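Local coordinates for protein transketolase (Campylobacter jejuni, PDB 3L84) that probably works as a dimeric thiamine diphosphate-dependent enzyme of the transketolase family, at residues A[462-474]-A[555-567]. Sequence-based numbering, arbitrary orientation.
Sequences FRAMPNFLTFRPA and NVVSMPCFELFEK
Glu-563, on the first turn of helix 562-566, reaches Thr-470 with both carboxylate oxygens. Glu-563 OE2 accepts from Thr-470 OG1 through its syn lone pair (2.9 Å), while Thr-470 N donates to Glu-563 OE1 (3.1 Å) from above the carboxylate plane. The bend of the glutamate chain at chi2 (95°) turns the carboxylate to the strand, and the two bonds restrict its rotation. A water gripped by four bonds completes this tight part, donating to Glu-563 OE1 and Thr-470 O and accepting from Phe-562 N and Arg-463 NE. The extended Arg-463 side chain crosses Phe-562, its guanidinium tilted 25° from the ring plane, with NE 3.5 Å from Phe-562 CB; its charge is met by Glu-585 and Glu-591. Farther along, Arg-472 N donates to Pro-560 O (2.8 Å), and Cys-561 SG, which also weakly caps the helix through Leu-564 N, lies over one face of the Phe-471 ring. The more solvent-facing side is apolar: partly exposed Leu-564 meets Leu-469, CD2 to CD2 at 4.0 Å, by van der Waals contact alone. The contact joins strand 469-471, outermost within this chain in the parallel pyrimidine-domain sheet beside strand 493-496, to the C-terminal domain, where strand 554-558 leads into helix 562-566.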
loop_
_atom_site.group_PDB
_atom_site.type_symbol
_atom_site.label_atom_id
_atom_site.label_comp_id
_atom_site.label_asym_id
_atom_site.label_seq_id
_atom_site.Cartn_x
_atom_site.Cartn_y
_atom_site.Cartn_z
ATOM N N PHE A 462 1.119 -12.416 0.050
ATOM C CA PHE A 462 -0.193 -12.961 0.331
ATOM C C PHE A 462 -0.130 -14.314 1.032
ATOM O O PHE A 462 -0.950 -14.575 1.915
ATOM C CB PHE A 462 -1.088 -12.945 -0.925
ATOM C CG PHE A 462 -1.753 -11.650 -1.092
ATOM C CD1 PHE A 462 -1.097 -10.569 -1.580
ATOM C CD2 PHE A 462 -3.090 -11.534 -0.710
ATOM C CE1 PHE A 462 -1.765 -9.288 -1.621
ATOM C CE2 PHE A 462 -3.734 -10.331 -0.791
ATOM C CZ PHE A 462 -3.070 -9.217 -1.192
ATOM N N ARG A 463 0.840 -15.145 0.710
ATOM C CA ARG A 463 1.002 -16.396 1.420
ATOM C C ARG A 463 1.425 -16.160 2.846
ATOM O O ARG A 463 0.930 -16.869 3.747
ATOM C CB ARG A 463 1.990 -17.297 0.714
ATOM C CG ARG A 463 1.443 -17.818 -0.599
ATOM C CD ARG A 463 2.501 -18.574 -1.342
ATOM N NE ARG A 463 1.968 -19.219 -2.542
ATOM C CZ ARG A 463 2.721 -19.685 -3.511
ATOM N NH1 ARG A 463 4.028 -19.473 -3.507
ATOM N NH2 ARG A 463 2.134 -20.279 -4.557
ATOM N N ALA A 464 2.255 -15.160 3.130
ATOM C CA ALA A 464 2.714 -14.898 4.486
ATOM C C ALA A 464 1.630 -14.269 5.356
ATOM O O ALA A 464 1.664 -14.414 6.578
ATOM C CB ALA A 464 3.927 -13.994 4.475
HETATM N N MSE A 465 0.702 -13.510 4.785
HETATM C CA MSE A 465 -0.381 -12.904 5.532
HETATM C C MSE A 465 -1.300 -13.977 6.127
HETATM O O MSE A 465 -1.884 -14.790 5.392
HETATM C CB MSE A 465 -1.175 -11.978 4.617
HETATM C CG MSE A 465 -2.351 -11.303 5.343
HETATM SE SE MSE A 465 -3.260 -9.919 4.322
HETATM C CE MSE A 465 -3.081 -10.610 2.492
ATOM N N PRO A 466 -1.481 -13.965 7.446
ATOM C CA PRO A 466 -2.422 -14.917 8.030
ATOM C C PRO A 466 -3.853 -14.764 7.544
ATOM O O PRO A 466 -4.253 -13.681 7.102
ATOM C CB PRO A 466 -2.310 -14.625 9.539
ATOM C CG PRO A 466 -0.941 -14.051 9.700
ATOM C CD PRO A 466 -0.748 -13.215 8.480
ATOM N N ASN A 467 -4.646 -15.819 7.735
ATOM C CA ASN A 467 -6.084 -15.787 7.484
ATOM C C ASN A 467 -6.448 -15.383 6.048
ATOM O O ASN A 467 -7.401 -14.663 5.835
ATOM C CB ASN A 467 -6.842 -14.855 8.457
ATOM C CG ASN A 467 -6.833 -15.313 9.871
ATOM O OD1 ASN A 467 -6.503 -16.481 10.168
ATOM N ND2 ASN A 467 -7.273 -14.442 10.765
ATOM N N PHE A 468 -5.673 -15.861 5.097
ATOM C CA PHE A 468 -5.913 -15.681 3.675
ATOM C C PHE A 468 -5.631 -16.969 2.990
ATOM O O PHE A 468 -4.632 -17.684 3.322
ATOM C CB PHE A 468 -4.978 -14.642 3.039
ATOM C CG PHE A 468 -5.681 -13.465 2.437
ATOM C CD1 PHE A 468 -5.882 -12.364 3.192
ATOM C CD2 PHE A 468 -6.240 -13.512 1.166
ATOM C CE1 PHE A 468 -6.510 -11.320 2.725
ATOM C CE2 PHE A 468 -6.891 -12.370 0.673
ATOM C CZ PHE A 468 -7.047 -11.313 1.462
ATOM N N LEU A 469 -6.446 -17.299 2.017
ATOM C CA LEU A 469 -6.101 -18.341 1.051
ATOM C C LEU A 469 -5.640 -17.677 -0.238
ATOM O O LEU A 469 -6.298 -16.754 -0.696
ATOM C CB LEU A 469 -7.300 -19.226 0.770
ATOM C CG LEU A 469 -7.846 -19.974 1.976
ATOM C CD1 LEU A 469 -9.060 -20.814 1.571
ATOM C CD2 LEU A 469 -6.774 -20.870 2.627
ATOM N N THR A 470 -4.550 -18.131 -0.822
ATOM C CA THR A 470 -4.044 -17.509 -2.034
ATOM C C THR A 470 -4.106 -18.591 -3.113
ATOM O O THR A 470 -3.235 -19.472 -3.176
ATOM C CB THR A 470 -2.625 -16.977 -1.873
ATOM O OG1 THR A 470 -2.611 -16.096 -0.723
ATOM C CG2 THR A 470 -2.148 -16.178 -3.092
ATOM N N PHE A 471 -5.104 -18.533 -3.976
ATOM C CA PHE A 471 -5.278 -19.522 -5.041
ATOM C C PHE A 471 -4.607 -19.067 -6.313
ATOM O O PHE A 471 -4.807 -17.928 -6.743
ATOM C CB PHE A 471 -6.743 -19.756 -5.332
ATOM C CG PHE A 471 -7.488 -20.415 -4.225
ATOM C CD1 PHE A 471 -7.348 -21.764 -3.993
ATOM C CD2 PHE A 471 -8.316 -19.681 -3.397
ATOM C CE1 PHE A 471 -8.077 -22.390 -2.990
ATOM C CE2 PHE A 471 -9.028 -20.326 -2.393
ATOM C CZ PHE A 471 -8.884 -21.663 -2.217
ATOM N N ARG A 472 -3.815 -19.927 -6.939
ATOM C CA ARG A 472 -3.169 -19.622 -8.225
ATOM C C ARG A 472 -3.481 -20.792 -9.174
ATOM O O ARG A 472 -2.659 -21.690 -9.377
ATOM C CB ARG A 472 -1.696 -19.360 -8.055
ATOM C CG ARG A 472 -0.990 -18.920 -9.279
ATOM C CD ARG A 472 0.433 -18.381 -9.011
ATOM N NE ARG A 472 1.076 -17.889 -10.243
ATOM C CZ ARG A 472 2.046 -18.476 -10.919
ATOM N NH1 ARG A 472 2.648 -19.567 -10.500
ATOM N NH2 ARG A 472 2.459 -17.884 -12.021
ATOM N N PRO A 473 -4.684 -20.799 -9.763
ATOM C CA PRO A 473 -5.132 -21.973 -10.511
ATOM C C PRO A 473 -4.375 -22.133 -11.816
ATOM O O PRO A 473 -4.029 -21.148 -12.476
ATOM C CB PRO A 473 -6.612 -21.688 -10.767
ATOM C CG PRO A 473 -6.719 -20.219 -10.704
ATOM C CD PRO A 473 -5.761 -19.792 -9.619
ATOM N N ALA A 474 -4.105 -23.379 -12.192
ATOM C CA ALA A 474 -3.428 -23.674 -13.432
ATOM C C ALA A 474 -4.378 -23.794 -14.606
ATOM O O ALA A 474 -3.928 -23.706 -15.766
ATOM C CB ALA A 474 -2.632 -24.946 -13.297
ATOM N N ASN A 555 7.364 -37.488 -10.162
ATOM C CA ASN A 555 6.051 -36.976 -9.768
ATOM C C ASN A 555 5.892 -35.551 -10.272
ATOM O O ASN A 555 6.865 -34.822 -10.365
ATOM C CB ASN A 555 5.877 -36.981 -8.235
ATOM C CG ASN A 555 5.587 -38.356 -7.654
ATOM O OD1 ASN A 555 5.527 -39.379 -8.364
ATOM N ND2 ASN A 555 5.350 -38.373 -6.335
ATOM N N VAL A 556 4.651 -35.142 -10.555
ATOM C CA VAL A 556 4.330 -33.745 -10.814
ATOM C C VAL A 556 3.163 -33.384 -9.907
ATOM O O VAL A 556 2.129 -34.062 -9.900
ATOM C CB VAL A 556 3.955 -33.479 -12.273
ATOM C CG1 VAL A 556 3.603 -32.009 -12.462
ATOM C CG2 VAL A 556 5.111 -33.876 -13.232
ATOM N N VAL A 557 3.372 -32.326 -9.152
ATOM C CA VAL A 557 2.424 -31.790 -8.212
ATOM C C VAL A 557 1.968 -30.418 -8.648
ATOM O O VAL A 557 2.799 -29.545 -8.939
ATOM C CB VAL A 557 3.087 -31.675 -6.816
ATOM C CG1 VAL A 557 2.190 -30.875 -5.826
ATOM C CG2 VAL A 557 3.434 -33.056 -6.235
ATOM N N SER A 558 0.649 -30.247 -8.706
ATOM C CA SER A 558 0.053 -28.928 -8.857
ATOM C C SER A 558 -0.325 -28.389 -7.479
ATOM O O SER A 558 -0.950 -29.110 -6.682
ATOM C CB SER A 558 -1.168 -28.975 -9.765
ATOM O OG SER A 558 -1.723 -27.654 -9.897
HETATM N N MSE A 559 0.093 -27.172 -7.182
HETATM C CA MSE A 559 -0.158 -26.547 -5.893
HETATM C C MSE A 559 -0.926 -25.244 -6.084
HETATM O O MSE A 559 -0.367 -24.134 -5.961
HETATM C CB MSE A 559 1.160 -26.294 -5.159
HETATM C CG MSE A 559 0.981 -25.826 -3.697
HETATM SE SE MSE A 559 2.572 -25.211 -2.840
HETATM C CE MSE A 559 2.825 -23.668 -3.973
ATOM N N PRO A 560 -2.232 -25.337 -6.307
ATOM C CA PRO A 560 -3.034 -24.140 -6.427
ATOM C C PRO A 560 -3.128 -23.336 -5.147
ATOM O O PRO A 560 -3.450 -22.155 -5.231
ATOM C CB PRO A 560 -4.397 -24.689 -6.884
ATOM C CG PRO A 560 -4.408 -26.102 -6.421
ATOM C CD PRO A 560 -2.999 -26.563 -6.625
ATOM N N CYS A 561 -2.914 -23.928 -3.970
ATOM C CA CYS A 561 -3.000 -23.155 -2.734
ATOM C C CYS A 561 -1.997 -23.648 -1.689
ATOM O O CYS A 561 -2.197 -24.663 -1.033
ATOM C CB CYS A 561 -4.427 -23.145 -2.204
ATOM S SG CYS A 561 -4.596 -22.093 -0.740
ATOM N N PHE A 562 -0.933 -22.885 -1.501
ATOM C CA PHE A 562 0.130 -23.178 -0.499
ATOM C C PHE A 562 -0.453 -23.309 0.910
ATOM O O PHE A 562 -0.107 -24.257 1.638
ATOM C CB PHE A 562 1.172 -22.049 -0.590
ATOM C CG PHE A 562 2.401 -22.201 0.276
ATOM C CD1 PHE A 562 3.588 -22.644 -0.264
ATOM C CD2 PHE A 562 2.391 -21.822 1.576
ATOM C CE1 PHE A 562 4.737 -22.731 0.522
ATOM C CE2 PHE A 562 3.558 -21.931 2.367
ATOM C CZ PHE A 562 4.695 -22.410 1.826
ATOM N N GLU A 563 -1.332 -22.393 1.300
ATOM C CA GLU A 563 -1.866 -22.389 2.664
ATOM C C GLU A 563 -2.656 -23.655 2.971
ATOM O O GLU A 563 -2.574 -24.195 4.072
ATOM C CB GLU A 563 -2.736 -21.165 2.902
ATOM C CG GLU A 563 -1.972 -19.874 2.756
ATOM C CD GLU A 563 -2.051 -19.195 1.381
ATOM O OE1 GLU A 563 -2.329 -19.865 0.352
ATOM O OE2 GLU A 563 -1.941 -17.949 1.359
ATOM N N LEU A 564 -3.427 -24.149 2.003
ATOM C CA LEU A 564 -4.140 -25.391 2.218
ATOM C C LEU A 564 -3.196 -26.559 2.280
ATOM O O LEU A 564 -3.411 -27.480 3.069
ATOM C CB LEU A 564 -5.208 -25.651 1.140
ATOM C CG LEU A 564 -6.412 -24.747 1.168
ATOM C CD1 LEU A 564 -7.313 -25.044 -0.048
ATOM C CD2 LEU A 564 -7.160 -24.869 2.466
ATOM N N PHE A 565 -2.139 -26.548 1.484
ATOM C CA PHE A 565 -1.166 -27.635 1.522
ATOM C C PHE A 565 -0.504 -27.743 2.898
ATOM O O PHE A 565 -0.234 -28.846 3.405
ATOM C CB PHE A 565 -0.135 -27.507 0.381
ATOM C CG PHE A 565 0.729 -28.700 0.190
ATOM C CD1 PHE A 565 0.242 -29.995 0.327
ATOM C CD2 PHE A 565 2.038 -28.523 -0.230
ATOM C CE1 PHE A 565 1.064 -31.079 0.121
ATOM C CE2 PHE A 565 2.852 -29.617 -0.464
ATOM C CZ PHE A 565 2.381 -30.898 -0.286
ATOM N N GLU A 566 -0.226 -26.597 3.509
ATOM C CA GLU A 566 0.364 -26.531 4.847
ATOM C C GLU A 566 -0.500 -27.239 5.896
ATOM O O GLU A 566 0.021 -27.624 6.944
ATOM C CB GLU A 566 0.597 -25.084 5.292
ATOM C CG GLU A 566 1.634 -24.335 4.515
ATOM C CD GLU A 566 1.843 -22.938 5.044
ATOM O OE1 GLU A 566 1.034 -22.017 4.730
ATOM O OE2 GLU A 566 2.823 -22.726 5.791
ATOM N N LYS A 567 -1.813 -27.354 5.661
ATOM C CA LYS A 567 -2.737 -27.977 6.622
ATOM C C LYS A 567 -2.839 -29.490 6.458
ATOM O O LYS A 567 -3.493 -30.142 7.278
ATOM C CB LYS A 567 -4.145 -27.417 6.481
ATOM C CG LYS A 567 -4.251 -25.945 6.684
ATOM C CD LYS A 567 -5.692 -25.412 6.612
ATOM C CE LYS A 567 -6.558 -25.867 7.805
ATOM N NZ LYS A 567 -5.981 -25.586 9.185
HETATM O O HOH W 1 -0.881 -20.064 -2.172
HETATM O O HOH W 2 -0.505 -21.498 -4.976
HETATM O O HOH W 3 1.924 -19.457 4.408
HETATM O O HOH W 4 -1.764 -24.820 -9.620
#